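Local coordinates for protein berberine bridge enzyme-like 28 (Arabidopsis thaliana, PDB 5D79) that is a secreted FAD-dependent oxidoreductase of the berberine bridge enzyme family, involved in adaptation to salt stress, at residues A[101-105]-A[519-523]; A[134-138]-A[155-160]; A[368-374]-A[423-429]. One frame throughout, in Å; residues are numbered along the deposited sequence.

In the fold
Contact 2 and contact 3 follow one another along the chain, and both fall within the span that contact 1 closes. Contact 1 (101-105 with 519-523) brings strand 103-107 at the edge of a mixed sheet together with a loop near the C-terminus. Contact 2 (134-138 with 155-160) sets strand 136-139 of a second sheet against helix 153-163. Contact 3 (368-374 with 423-429) joins edge strand 363-372 of a seven-stranded antiparallel sheet to its neighbour 425-434. The centres lie 30 or 31 Å apart, and no two contacts touch. Contacts 1 and 3 approach the bound FAD, at Asp522 and Gln428, so distant parts of the chain meet around the cofactor.

Contact 1 of 3, residues A[101-105]-A[519-523]; sequences GIHVR and FFCDE
Arg105 and Glu523 form the salt bridge of this contact. The guanidinium meets the carboxylate end-on: NH1 donates to OE1 of Glu523 at 3.1 Å, while NH2 donates to OE2 of Glu523 at 3.1 Å. OE1 uses its syn lone pair. OE2 is also met on the syn side, but 35° out of the carboxylate plane. The two flat groups are turned 55° apart, so the pairing is twisted. NH1 also bonds to Leu116 O, and Glu523 OE2 accepts from Tyr121 N.

One guanidinium face is covered by Asp522, whose CB lies 3.3 Å from Arg105 CZ. The carboxylate of Asp522 leads away to Ser234 and comes close to the bound FAD.

The apolar part is small. With chi1 at 177°, CG of Phe519 lies opposite its backbone N, and this brings the ring near Val104. There its CE2 touches Val104 CG2 at 3.8 Å. Helix 87-100 adds Ala97 beside both side chains.

Three waters link the two segments. One water donates to Phe519 O at 2.8 Å and also bonds to His103 ND1. A second accepts from Val104 N and donates to Phe519 O. A third accepts from Cys521 N and donates to Val104 O at 2.9 Å.

The segment 519-523 has no regular strand here; across this contact the links are side chains and waters. The buried charges of Arg105 and Glu523 probably offset each other, and the bridge is likely to help keep the C-terminal loop in place, with the Asp522 side chain about 4 Å from the FAD.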
loop_
_atom_site.group_PDB
_atom_site.type_symbol
_atom_site.label_atom_id
_atom_site.label_comp_id
_atom_site.label_asym_id
_atom_site.label_seq_id
_atom_site.Cartn_x
_atom_site.Cartn_y
_atom_site.Cartn_z
ATOM N N GLY A 101 3.919 -22.580 -20.436
ATOM C CA GLY A 101 4.667 -21.357 -20.661
ATOM C C GLY A 101 3.825 -20.105 -20.538
ATOM O O GLY A 101 4.088 -19.095 -21.188
ATOM N N ILE A 102 2.805 -20.161 -19.695
ATOM C CA ILE A 102 1.943 -19.009 -19.525
ATOM C C ILE A 102 2.336 -18.176 -18.310
ATOM O O ILE A 102 2.507 -18.683 -17.197
ATOM C CB ILE A 102 0.485 -19.425 -19.415
ATOM C CG1 ILE A 102 -0.021 -19.862 -20.787
ATOM C CG2 ILE A 102 -0.354 -18.268 -18.924
ATOM C CD1 ILE A 102 -0.019 -18.741 -21.804
ATOM N N HIS A 103 2.491 -16.884 -18.561
ATOM C CA HIS A 103 2.840 -15.907 -17.548
ATOM C C HIS A 103 1.571 -15.461 -16.828
ATOM O O HIS A 103 0.540 -15.302 -17.468
ATOM C CB HIS A 103 3.546 -14.737 -18.224
ATOM C CG HIS A 103 3.952 -13.648 -17.293
ATOM N ND1 HIS A 103 4.592 -13.892 -16.099
ATOM C CD2 HIS A 103 3.825 -12.304 -17.388
ATOM C CE1 HIS A 103 4.830 -12.744 -15.491
ATOM N NE2 HIS A 103 4.376 -11.765 -16.253
ATOM N N VAL A 104 1.620 -15.281 -15.510
ATOM C CA VAL A 104 0.435 -14.806 -14.790
ATOM C C VAL A 104 0.707 -13.572 -13.951
ATOM O O VAL A 104 1.853 -13.252 -13.652
ATOM C CB VAL A 104 -0.153 -15.879 -13.853
ATOM C CG1 VAL A 104 -0.401 -17.170 -14.612
ATOM C CG2 VAL A 104 0.762 -16.113 -12.666
ATOM N N ARG A 105 -0.370 -12.883 -13.582
ATOM C CA ARG A 105 -0.318 -11.806 -12.605
ATOM C C ARG A 105 -1.409 -12.039 -11.578
ATOM O O ARG A 105 -2.486 -12.487 -11.928
ATOM C CB ARG A 105 -0.495 -10.446 -13.273
ATOM C CG ARG A 105 0.664 -10.038 -14.160
ATOM C CD ARG A 105 1.949 -9.872 -13.367
ATOM N NE ARG A 105 3.098 -9.722 -14.254
ATOM C CZ ARG A 105 3.615 -8.557 -14.630
ATOM N NH1 ARG A 105 3.096 -7.420 -14.182
ATOM N NH2 ARG A 105 4.663 -8.528 -15.442
ATOM N N PHE A 519 9.440 -18.115 -11.829
ATOM C CA PHE A 519 8.096 -18.076 -12.402
ATOM C C PHE A 519 7.389 -16.781 -12.032
ATOM O O PHE A 519 6.778 -16.129 -12.881
ATOM C CB PHE A 519 7.233 -19.263 -11.953
ATOM C CG PHE A 519 5.796 -19.202 -12.472
ATOM C CD1 PHE A 519 5.508 -19.452 -13.821
ATOM C CD2 PHE A 519 4.739 -18.891 -11.621
ATOM C CE1 PHE A 519 4.192 -19.393 -14.305
ATOM C CE2 PHE A 519 3.420 -18.829 -12.102
ATOM C CZ PHE A 519 3.151 -19.082 -13.445
ATOM N N PHE A 520 7.464 -16.413 -10.761
ATOM C CA PHE A 520 6.784 -15.213 -10.298
ATOM C C PHE A 520 7.635 -13.972 -10.546
ATOM O O PHE A 520 8.510 -13.642 -9.749
ATOM C CB PHE A 520 6.424 -15.361 -8.823
ATOM C CG PHE A 520 5.459 -16.477 -8.564
ATOM C CD1 PHE A 520 4.105 -16.302 -8.792
ATOM C CD2 PHE A 520 5.906 -17.712 -8.130
ATOM C CE1 PHE A 520 3.216 -17.326 -8.570
ATOM C CE2 PHE A 520 5.017 -18.749 -7.913
ATOM C CZ PHE A 520 3.673 -18.554 -8.132
ATOM N N CYS A 521 7.375 -13.301 -11.668
ATOM C CA CYS A 521 8.141 -12.127 -12.067
ATOM C C CYS A 521 7.252 -11.054 -12.695
ATOM O O CYS A 521 6.311 -11.364 -13.417
ATOM C CB CYS A 521 9.264 -12.519 -13.046
ATOM S SG CYS A 521 8.760 -12.938 -14.765
ATOM N N ASP A 522 7.549 -9.793 -12.390
ATOM C CA ASP A 522 6.969 -8.657 -13.106
ATOM C C ASP A 522 8.091 -7.707 -13.517
ATOM O O ASP A 522 9.265 -8.096 -13.548
ATOM C CB ASP A 522 5.897 -7.928 -12.271
ATOM C CG ASP A 522 6.329 -7.637 -10.842
ATOM O OD1 ASP A 522 7.499 -7.311 -10.593
ATOM O OD2 ASP A 522 5.473 -7.711 -9.946
ATOM N N GLU A 523 7.742 -6.461 -13.812
ATOM C CA GLU A 523 8.717 -5.502 -14.325
ATOM C C GLU A 523 9.723 -4.967 -13.278
ATOM O O GLU A 523 10.715 -4.324 -13.642
ATOM C CB GLU A 523 7.970 -4.338 -14.979
ATOM C CG GLU A 523 7.276 -4.687 -16.310
ATOM C CD GLU A 523 6.023 -5.549 -16.153
ATOM O OE1 GLU A 523 5.454 -5.590 -15.039
ATOM O OE2 GLU A 523 5.613 -6.182 -17.152
HETATM O O HOH W 1 6.613 -16.303 -15.636
HETATM O O HOH W 2 3.741 -16.174 -14.060
HETATM O O HOH W 3 4.453 -13.661 -12.500
#

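Contact 2 of 3, residues A[134-138]-A[155-160]; sequences RSISL and ELYYEI
Ile136 turns its side chain toward helix 153-163. Its CB carries two branches that part company. CG2 stands anti to the backbone N and reaches Glu159 CG at 3.8 Å and Leu156 CD1 at 4.0 Å. The other branch runs through CG1, which is anti to the carbonyl carbon (chi1 -58°), and on to CD1. That tip rests on the helix backbone, 3.6 Å from Leu156 N, and lies close to Glu155 CB. Ile136 therefore meets three helix residues, two of them one turn apart.

Here a helix packs on an edge strand of the PCMH-type FAD-binding domain. The axes of strand 136-138 and helix 155-160 come within 9.4 Å and cross at -35°. Val147 of the paired strand 144-148 also touches Ile136 and Leu156.

Leu138, two residues on, points to the same side. Its CD1 touches both Glu159 CG and Ile160 CG1, each at 3.7 Å. Glu159 slides past both Ile136 and Leu138 in the opposite direction, offering them its CH2 groups. Its OE2 accepts from a water that in turn accepts from Leu138 N.

At the other end, Arg134 NH2 forms a salt bridge with Glu155 OE2 at 3.3 Å, its hydrogen bond weak. The oxygen sits at the guanidinium edge. Glu155 OE2 also pairs with Arg358, and its OE1 accepts from Thr152 N at the helix start.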
loop_
_atom_site.group_PDB
_atom_site.type_symbol
_atom_site.label_atom_id
_atom_site.label_comp_id
_atom_site.label_asym_id
_atom_site.label_seq_id
_atom_site.Cartn_x
_atom_site.Cartn_y
_atom_site.Cartn_z
ATOM N N ARG A 134 -12.091 -14.217 0.024
ATOM C CA ARG A 134 -11.986 -13.070 0.914
ATOM C C ARG A 134 -12.585 -13.358 2.282
ATOM O O ARG A 134 -13.030 -12.443 2.985
ATOM C CB ARG A 134 -12.668 -11.850 0.289
ATOM C CG ARG A 134 -14.118 -12.045 -0.073
ATOM C CD ARG A 134 -14.671 -10.778 -0.684
ATOM N NE ARG A 134 -15.580 -11.059 -1.787
ATOM C CZ ARG A 134 -16.374 -10.156 -2.354
ATOM N NH1 ARG A 134 -17.163 -10.507 -3.361
ATOM N NH2 ARG A 134 -16.384 -8.906 -1.907
ATOM N N SER A 135 -12.590 -14.631 2.660
ATOM C CA SER A 135 -13.190 -15.048 3.920
ATOM C C SER A 135 -12.351 -14.605 5.112
ATOM O O SER A 135 -11.133 -14.797 5.126
ATOM C CB SER A 135 -13.378 -16.564 3.942
ATOM O OG SER A 135 -14.286 -16.977 2.932
ATOM N N ILE A 136 -13.008 -14.016 6.109
ATOM C CA ILE A 136 -12.330 -13.533 7.302
ATOM C C ILE A 136 -12.874 -14.193 8.555
ATOM O O ILE A 136 -14.020 -14.001 8.929
ATOM C CB ILE A 136 -12.453 -11.999 7.451
ATOM C CG1 ILE A 136 -11.871 -11.298 6.217
ATOM C CG2 ILE A 136 -11.736 -11.528 8.718
ATOM C CD1 ILE A 136 -12.233 -9.839 6.083
ATOM N N SER A 137 -12.036 -14.966 9.215
ATOM C CA SER A 137 -12.452 -15.621 10.430
ATOM C C SER A 137 -11.526 -15.239 11.580
ATOM O O SER A 137 -10.359 -15.661 11.636
ATOM C CB SER A 137 -12.480 -17.129 10.222
ATOM O OG SER A 137 -13.069 -17.442 8.974
ATOM N N LEU A 138 -12.050 -14.423 12.489
ATOM C CA LEU A 138 -11.300 -13.972 13.648
ATOM C C LEU A 138 -11.538 -14.867 14.855
ATOM O O LEU A 138 -12.548 -15.564 14.942
ATOM C CB LEU A 138 -11.681 -12.537 13.995
ATOM C CG LEU A 138 -11.741 -11.594 12.798
ATOM C CD1 LEU A 138 -12.236 -10.224 13.241
ATOM C CD2 LEU A 138 -10.376 -11.511 12.132
ATOM N N GLU A 155 -12.974 -4.527 4.626
ATOM C CA GLU A 155 -13.748 -5.690 5.051
ATOM C C GLU A 155 -13.189 -6.220 6.372
ATOM O O GLU A 155 -13.946 -6.583 7.285
ATOM C CB GLU A 155 -13.741 -6.783 3.968
ATOM C CG GLU A 155 -14.578 -6.446 2.730
ATOM C CD GLU A 155 -14.190 -7.246 1.473
ATOM O OE1 GLU A 155 -13.221 -8.040 1.510
ATOM O OE2 GLU A 155 -14.867 -7.061 0.438
ATOM N N LEU A 156 -11.864 -6.254 6.473
ATOM C CA LEU A 156 -11.210 -6.714 7.689
ATOM C C LEU A 156 -11.573 -5.805 8.868
ATOM O O LEU A 156 -11.970 -6.276 9.947
ATOM C CB LEU A 156 -9.696 -6.762 7.500
ATOM C CG LEU A 156 -8.938 -7.043 8.790
ATOM C CD1 LEU A 156 -9.276 -8.436 9.296
ATOM C CD2 LEU A 156 -7.447 -6.881 8.571
ATOM N N TYR A 157 -11.432 -4.504 8.646
ATOM C CA TYR A 157 -11.813 -3.509 9.632
ATOM C C TYR A 157 -13.236 -3.740 10.120
ATOM O O TYR A 157 -13.510 -3.713 11.326
ATOM C CB TYR A 157 -11.687 -2.109 9.039
ATOM C CG TYR A 157 -10.269 -1.659 8.865
ATOM C CD1 TYR A 157 -9.237 -2.293 9.537
ATOM C CD2 TYR A 157 -9.950 -0.594 8.028
ATOM C CE1 TYR A 157 -7.922 -1.874 9.379
ATOM C CE2 TYR A 157 -8.639 -0.163 7.871
ATOM C CZ TYR A 157 -7.638 -0.808 8.553
ATOM O OH TYR A 157 -6.341 -0.402 8.412
ATOM N N TYR A 158 -14.134 -3.974 9.170
ATOM C CA TYR A 158 -15.554 -4.120 9.462
ATOM C C TYR A 158 -15.803 -5.326 10.344
ATOM O O TYR A 158 -16.603 -5.276 11.271
ATOM C CB TYR A 158 -16.352 -4.243 8.167
ATOM C CG TYR A 158 -17.839 -4.311 8.365
ATOM C CD1 TYR A 158 -18.559 -3.189 8.776
ATOM C CD2 TYR A 158 -18.537 -5.490 8.125
ATOM C CE1 TYR A 158 -19.933 -3.245 8.946
ATOM C CE2 TYR A 158 -19.908 -5.556 8.290
ATOM C CZ TYR A 158 -20.602 -4.434 8.700
ATOM O OH TYR A 158 -21.966 -4.511 8.864
ATOM N N GLU A 159 -15.098 -6.409 10.054
ATOM C CA GLU A 159 -15.290 -7.659 10.775
ATOM C C GLU A 159 -14.852 -7.497 12.239
ATOM O O GLU A 159 -15.580 -7.852 13.167
ATOM C CB GLU A 159 -14.530 -8.779 10.051
ATOM C CG GLU A 159 -14.760 -10.192 10.567
ATOM C CD GLU A 159 -16.219 -10.631 10.576
ATOM O OE1 GLU A 159 -17.008 -10.248 9.664
ATOM O OE2 GLU A 159 -16.559 -11.380 11.522
ATOM N N ILE A 160 -13.666 -6.927 12.424
ATOM C CA ILE A 160 -13.175 -6.538 13.739
ATOM C C ILE A 160 -14.109 -5.557 14.457
ATOM O O ILE A 160 -14.633 -5.858 15.526
ATOM C CB ILE A 160 -11.802 -5.886 13.633
ATOM C CG1 ILE A 160 -10.811 -6.838 12.963
ATOM C CG2 ILE A 160 -11.328 -5.468 15.006
ATOM C CD1 ILE A 160 -9.487 -6.195 12.616
HETATM O O HOH W 4 -14.426 -10.170 3.108
HETATM O O HOH W 5 -14.990 -13.803 12.084
#

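Contact 3 of 3, residues A[368-374]-A[423-429]; sequences KDDFVQE and NLYEIQY
Asp370 and Tyr429 meet through a short hydrogen bond. Tyr429 OH donates to Asp370 OD2 at 2.6 Å. The acceptor lies at the ring edge and uses its anti lone pair. Replacing Tyr429 with an alanine is likely to leave Asp370 OD2 without this donor.

On the same face, Val372 CB sits over the ring of Tyr425 in a CH-pi contact, 3.8 Å from the centroid. On the opposite face, a chi1 of -176° sets Glu426 CG opposite its backbone N and over the Phe371 ring.

Antiparallel backbone bonds set these pairs. Asp370 N donates to Ile427 O at 2.9 Å, and Ile427 N donates back to Asp370 O. Val372 N donates to Tyr425 O, while Leu424 N donates to Val372 O. Leu424 and Tyr425 thus both face Val372, a classic beta bulge.

Further out, Arg467 pairs with Asp370 OD1, Gln274 bonds to Tyr425 OH, and His419 stacks on Phe371. The Gln428 side chain bonds to Tyr113 and lies about 5 Å from the bound FAD. Strand 363-372 forms the sheet edge. Strand 425-434 lies between it and strand 396-402, and Tyr455 of helix 441-458 packs against Asp370 and Tyr429.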
loop_
_atom_site.group_PDB
_atom_site.type_symbol
_atom_site.label_atom_id
_atom_site.label_comp_id
_atom_site.label_asym_id
_atom_site.label_seq_id
_atom_site.Cartn_x
_atom_site.Cartn_y
_atom_site.Cartn_z
ATOM N N LYS A 368 4.656 9.124 -6.146
ATOM C CA LYS A 368 6.062 8.844 -5.836
ATOM C C LYS A 368 6.255 9.115 -4.352
ATOM O O LYS A 368 5.442 9.804 -3.750
ATOM C CB LYS A 368 7.002 9.713 -6.678
ATOM C CG LYS A 368 6.712 9.676 -8.189
ATOM C CD LYS A 368 7.617 10.630 -8.978
ATOM C CE LYS A 368 9.026 10.086 -9.160
ATOM N NZ LYS A 368 9.115 9.097 -10.255
ATOM N N ASP A 369 7.300 8.577 -3.737
ATOM C CA ASP A 369 7.509 8.916 -2.341
ATOM C C ASP A 369 8.992 8.940 -1.947
ATOM O O ASP A 369 9.866 8.600 -2.741
ATOM C CB ASP A 369 6.683 7.977 -1.445
ATOM C CG ASP A 369 7.392 6.675 -1.093
ATOM O OD1 ASP A 369 8.128 6.106 -1.920
ATOM O OD2 ASP A 369 7.185 6.208 0.049
ATOM N N ASP A 370 9.240 9.402 -0.723
ATOM C CA ASP A 370 10.565 9.638 -0.187
ATOM C C ASP A 370 10.585 9.401 1.320
ATOM O O ASP A 370 9.547 9.385 1.992
ATOM C CB ASP A 370 11.012 11.079 -0.454
ATOM C CG ASP A 370 11.735 11.245 -1.754
ATOM O OD1 ASP A 370 12.623 10.423 -2.059
ATOM O OD2 ASP A 370 11.434 12.226 -2.462
ATOM N N PHE A 371 11.789 9.264 1.850
ATOM C CA PHE A 371 11.985 9.230 3.277
ATOM C C PHE A 371 12.896 10.388 3.656
ATOM O O PHE A 371 13.921 10.615 3.015
ATOM C CB PHE A 371 12.552 7.877 3.710
ATOM C CG PHE A 371 11.569 6.761 3.565
ATOM C CD1 PHE A 371 11.434 6.096 2.350
ATOM C CD2 PHE A 371 10.728 6.416 4.618
ATOM C CE1 PHE A 371 10.489 5.089 2.193
ATOM C CE2 PHE A 371 9.784 5.403 4.471
ATOM C CZ PHE A 371 9.662 4.744 3.254
ATOM N N VAL A 372 12.484 11.140 4.672
ATOM C CA VAL A 372 13.254 12.265 5.174
ATOM C C VAL A 372 13.940 11.845 6.456
ATOM O O VAL A 372 13.305 11.308 7.357
ATOM C CB VAL A 372 12.363 13.509 5.417
ATOM C CG1 VAL A 372 13.139 14.622 6.136
ATOM C CG2 VAL A 372 11.775 14.007 4.095
ATOM N N GLN A 373 15.245 12.075 6.525
ATOM C CA GLN A 373 16.053 11.614 7.654
ATOM C C GLN A 373 16.493 12.764 8.555
ATOM O O GLN A 373 16.888 12.556 9.700
ATOM C CB GLN A 373 17.264 10.828 7.135
ATOM C CG GLN A 373 16.844 9.630 6.286
ATOM C CD GLN A 373 17.978 8.740 5.859
ATOM O OE1 GLN A 373 19.024 9.208 5.427
ATOM N NE2 GLN A 373 17.766 7.435 5.962
ATOM N N GLU A 374 16.410 13.978 8.036
ATOM C CA GLU A 374 16.665 15.170 8.834
ATOM C C GLU A 374 15.842 16.322 8.271
ATOM O O GLU A 374 15.624 16.387 7.060
ATOM C CB GLU A 374 18.162 15.515 8.864
ATOM C CG GLU A 374 18.809 15.786 7.513
ATOM C CD GLU A 374 20.315 16.018 7.616
ATOM O OE1 GLU A 374 20.961 15.398 8.485
ATOM O OE2 GLU A 374 20.847 16.829 6.829
ATOM N N ASN A 423 14.765 7.404 10.096
ATOM C CA ASN A 423 13.769 8.043 9.244
ATOM C C ASN A 423 12.787 8.770 10.114
ATOM O O ASN A 423 12.118 8.160 10.939
ATOM C CB ASN A 423 13.047 7.030 8.360
ATOM C CG ASN A 423 13.991 6.263 7.488
ATOM O OD1 ASN A 423 14.515 6.791 6.509
ATOM N ND2 ASN A 423 14.241 5.007 7.847
ATOM N N LEU A 424 12.730 10.085 9.941
ATOM C CA LEU A 424 11.810 10.923 10.695
ATOM C C LEU A 424 10.366 10.723 10.201
ATOM O O LEU A 424 9.449 10.501 10.995
ATOM C CB LEU A 424 12.215 12.396 10.584
ATOM C CG LEU A 424 13.630 12.786 10.989
ATOM C CD1 LEU A 424 13.712 14.275 11.019
ATOM C CD2 LEU A 424 13.952 12.219 12.343
ATOM N N TYR A 425 10.172 10.806 8.887
ATOM C CA TYR A 425 8.854 10.608 8.304
ATOM C C TYR A 425 8.949 10.203 6.841
ATOM O O TYR A 425 10.011 10.266 6.226
ATOM C CB TYR A 425 8.000 11.875 8.454
ATOM C CG TYR A 425 8.534 13.110 7.766
ATOM C CD1 TYR A 425 9.403 13.977 8.430
ATOM C CD2 TYR A 425 8.152 13.428 6.472
ATOM C CE1 TYR A 425 9.889 15.117 7.825
ATOM C CE2 TYR A 425 8.638 14.576 5.848
ATOM C CZ TYR A 425 9.505 15.414 6.530
ATOM O OH TYR A 425 9.991 16.551 5.926
ATOM N N GLU A 426 7.826 9.769 6.298
ATOM C CA GLU A 426 7.742 9.402 4.899
ATOM C C GLU A 426 6.893 10.471 4.215
ATOM O O GLU A 426 5.985 11.041 4.824
ATOM C CB GLU A 426 7.151 7.993 4.746
ATOM C CG GLU A 426 7.103 7.447 3.314
ATOM C CD GLU A 426 5.776 7.726 2.623
ATOM O OE1 GLU A 426 4.830 8.185 3.305
ATOM O OE2 GLU A 426 5.678 7.482 1.404
ATOM N N ILE A 427 7.208 10.770 2.965
ATOM C CA ILE A 427 6.467 11.792 2.255
ATOM C C ILE A 427 6.048 11.276 0.874
ATOM O O ILE A 427 6.862 10.726 0.129
ATOM C CB ILE A 427 7.294 13.105 2.144
ATOM C CG1 ILE A 427 6.555 14.164 1.327
ATOM C CG2 ILE A 427 8.668 12.847 1.563
ATOM C CD1 ILE A 427 7.193 15.520 1.455
ATOM N N GLN A 428 4.764 11.427 0.559
ATOM C CA GLN A 428 4.240 11.014 -0.733
ATOM C C GLN A 428 3.763 12.222 -1.514
ATOM O O GLN A 428 3.055 13.063 -0.995
ATOM C CB GLN A 428 3.088 10.013 -0.567
ATOM C CG GLN A 428 2.485 9.535 -1.887
ATOM C CD GLN A 428 1.174 8.788 -1.721
ATOM O OE1 GLN A 428 0.598 8.735 -0.626
ATOM N NE2 GLN A 428 0.688 8.204 -2.819
ATOM N N TYR A 429 4.174 12.303 -2.767
ATOM C CA TYR A 429 3.666 13.308 -3.696
ATOM C C TYR A 429 2.763 12.597 -4.694
ATOM O O TYR A 429 3.223 11.758 -5.471
ATOM C CB TYR A 429 4.808 14.020 -4.429
ATOM C CG TYR A 429 6.141 14.041 -3.691
ATOM C CD1 TYR A 429 7.033 12.964 -3.779
ATOM C CD2 TYR A 429 6.527 15.147 -2.934
ATOM C CE1 TYR A 429 8.252 12.987 -3.124
ATOM C CE2 TYR A 429 7.737 15.173 -2.270
ATOM C CZ TYR A 429 8.600 14.094 -2.368
ATOM O OH TYR A 429 9.820 14.122 -1.718
#